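Local coordinates for extracellular fatty acid-binding protein (Gallus gallus, PDB 3SAO) that binds bacterial ferric siderophores, long-chain fatty acids and lysophosphatidic acid in a lipocalin barrel, and may act as an antibacterial factor of innate immunity, at residues Ser6-Ala9 and Gly10-Ile14. Sequence-based numbering, arbitrary orientation.
Sequences SEVA and GKWYI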
ATOM      1  N   SER A   6      10.322  -9.661  10.992  1.00 57.86           N
ATOM      2  CA  SER A   6      10.720  -8.641  12.003  1.00 59.46           C
ATOM      3  C   SER A   6      11.360  -7.416  11.316  1.00 57.75           C
ATOM      4  O   SER A   6      11.162  -6.266  11.766  1.00 61.83           O
ATOM      5  CB  SER A   6      11.686  -9.265  13.014  1.00 61.27           C
ATOM      6  OG  SER A   6      12.791  -9.867  12.347  1.00 63.88           O
ATOM      7  N   GLU A   7      12.058  -7.658  10.207  1.00 73.58           N
ATOM      8  CA  GLU A   7      12.807  -6.611   9.491  1.00 68.72           C
ATOM      9  C   GLU A   7      11.895  -5.591   8.814  1.00 60.55           C
ATOM     10  O   GLU A   7      12.365  -4.587   8.299  1.00 59.49           O
ATOM     11  CB  GLU A   7      13.729  -7.235   8.431  1.00 67.93           C
ATOM     12  N   VAL A   8      10.595  -5.858   8.825  1.00 56.14           N
ATOM     13  CA  VAL A   8       9.622  -5.058   8.081  1.00 55.71           C
ATOM     14  C   VAL A   8       9.193  -3.753   8.813  1.00 50.79           C
ATOM     15  O   VAL A   8       8.521  -2.894   8.221  1.00 49.42           O
ATOM     16  CB  VAL A   8       8.420  -5.971   7.686  1.00 56.46           C
ATOM     17  CG1 VAL A   8       7.140  -5.185   7.552  1.00 62.00           C
ATOM     18  CG2 VAL A   8       8.736  -6.709   6.356  1.00 60.21           C
ATOM     19  N   ALA A   9       9.592  -3.574  10.078  1.00 48.81           N
ATOM     20  CA  ALA A   9       9.204  -2.363  10.804  1.00 46.94           C
ATOM     21  C   ALA A   9       9.833  -1.120  10.176  1.00 47.05           C
ATOM     22  O   ALA A   9      10.949  -1.159   9.637  1.00 48.45           O
ATOM     23  CB  ALA A   9       9.567  -2.445  12.309  1.00 50.44           C
ATOM     24  N   GLY A  10       9.077  -0.033  10.193  1.00 43.04           N
ATOM     25  CA  GLY A  10       9.597   1.276   9.847  1.00 42.30           C
ATOM     26  C   GLY A  10       9.018   1.798   8.568  1.00 40.89           C
ATOM     27  O   GLY A  10       7.870   1.503   8.212  1.00 39.74           O
ATOM     28  N   LYS A  11       9.779   2.664   7.918  1.00 40.39           N
ATOM     29  CA  LYS A  11       9.263   3.512   6.844  1.00 39.19           C
ATOM     30  C   LYS A  11       9.280   2.806   5.485  1.00 38.07           C
ATOM     31  O   LYS A  11      10.273   2.150   5.116  1.00 41.64           O
ATOM     32  CB  LYS A  11      10.098   4.801   6.775  1.00 41.95           C
ATOM     33  CG  LYS A  11       9.683   5.751   5.673  1.00 40.32           C
ATOM     34  CD  LYS A  11      10.671   6.929   5.630  1.00 44.00           C
ATOM     35  CE  LYS A  11      10.334   7.994   4.639  1.00 48.11           C
ATOM     36  NZ  LYS A  11      11.193   9.239   4.835  1.00 42.86           N
ATOM     37  N   TRP A  12       8.140   2.862   4.802  1.00 37.23           N
ATOM     38  CA  TRP A  12       7.951   2.322   3.453  1.00 38.25           C
ATOM     39  C   TRP A  12       7.281   3.374   2.570  1.00 39.77           C
ATOM     40  O   TRP A  12       6.704   4.340   3.073  1.00 37.58           O
ATOM     41  CB  TRP A  12       7.060   1.093   3.500  1.00 38.99           C
ATOM     42  CG  TRP A  12       7.656  -0.121   4.137  1.00 38.48           C
ATOM     43  CD1 TRP A  12       7.717  -0.418   5.490  1.00 38.10           C
ATOM     44  CD2 TRP A  12       8.355  -1.186   3.466  1.00 39.72           C
ATOM     45  NE1 TRP A  12       8.408  -1.598   5.679  1.00 41.61           N
ATOM     46  CE2 TRP A  12       8.792  -2.098   4.461  1.00 39.56           C
ATOM     47  CE3 TRP A  12       8.604  -1.486   2.118  1.00 42.35           C
ATOM     48  CZ2 TRP A  12       9.455  -3.295   4.144  1.00 46.12           C
ATOM     49  CZ3 TRP A  12       9.292  -2.666   1.808  1.00 42.56           C
ATOM     50  CH2 TRP A  12       9.701  -3.559   2.820  1.00 42.94           C
ATOM     51  N   TYR A  13       7.340   3.167   1.256  1.00 39.18           N
ATOM     52  CA  TYR A  13       6.571   3.928   0.296  1.00 40.01           C
ATOM     53  C   TYR A  13       5.723   2.978  -0.527  1.00 39.20           C
ATOM     54  O   TYR A  13       6.155   1.883  -0.812  1.00 41.55           O
ATOM     55  CB  TYR A  13       7.507   4.638  -0.665  1.00 42.70           C
ATOM     56  CG  TYR A  13       8.466   5.605  -0.031  1.00 40.53           C
ATOM     57  CD1 TYR A  13       9.736   5.202   0.356  1.00 45.99           C
ATOM     58  CD2 TYR A  13       8.108   6.932   0.148  1.00 45.14           C
ATOM     59  CE1 TYR A  13      10.634   6.105   0.928  1.00 49.55           C
ATOM     60  CE2 TYR A  13       8.986   7.836   0.719  1.00 47.56           C
ATOM     61  CZ  TYR A  13      10.260   7.437   1.076  1.00 52.22           C
ATOM     62  OH  TYR A  13      11.147   8.360   1.611  1.00 55.74           O
ATOM     63  N   ILE A  14       4.502   3.380  -0.843  1.00 38.66           N
ATOM     64  CA  ILE A  14       3.668   2.702  -1.802  1.00 37.89           C
ATOM     65  C   ILE A  14       3.907   3.383  -3.151  1.00 38.43           C
ATOM     66  O   ILE A  14       3.606   4.560  -3.329  1.00 39.24           O
ATOM     67  CB  ILE A  14       2.234   2.763  -1.391  1.00 38.57           C
ATOM     68  CG1 ILE A  14       2.085   2.188   0.027  1.00 42.91           C
ATOM     69  CG2 ILE A  14       1.340   2.024  -2.427  1.00 42.98           C
ATOM     70  CD1 ILE A  14       0.715   2.333   0.649  1.00 42.31           C
TER
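V8 and W12 meet where the chain enters the first strand of the lipocalin barrel, and the sequence from G10 to W12 is the Gly-X-Trp signature of that family. A type I beta turn from S6 to A9 brings the chain round to the start of strand 10-18. G10 opens the strand with a positive phi, in a backbone conformation where a CB would collide with A9 O; glycine, lacking one, takes it readily. K11 follows with CB directed away from the turn and a fully extended chain, an exposed position that suits a long charged residue. The carbonyls of the two residues flanking G10, A9 O and K11 O, accept hydrogen bonds from R116 NH2 and NH1 respectively, and R116 also touches the W12 side chain; this tryptophan-arginine pairing at the barrel's end is familiar from lipocalins.

W12 then turns its side chain back toward the loop. With CG anti to its own carbonyl carbon (chi1 -70°), the indole reaches back past G10 and brings its N-H edge to the carbonyl of V8. Tryptophan fits this buried place because it offers a broad apolar ring with one donor: the ring meets I38 and Y114, while the donor is satisfied by the turn. V8, a compact branched residue, stands roughly perpendicular to the W12 side chain, its CG2 4.1 Å from W12 CZ2; it also touches the bound lysophosphatidic acid, so the turn contributes to the ligand pocket. The bond from W12 NE1 to V8 O is 2.9 Å long and nearly straight (166° at the hydrogen), with the oxygen close to the indole plane and NE1 tilted 26° from the carbonyl plane.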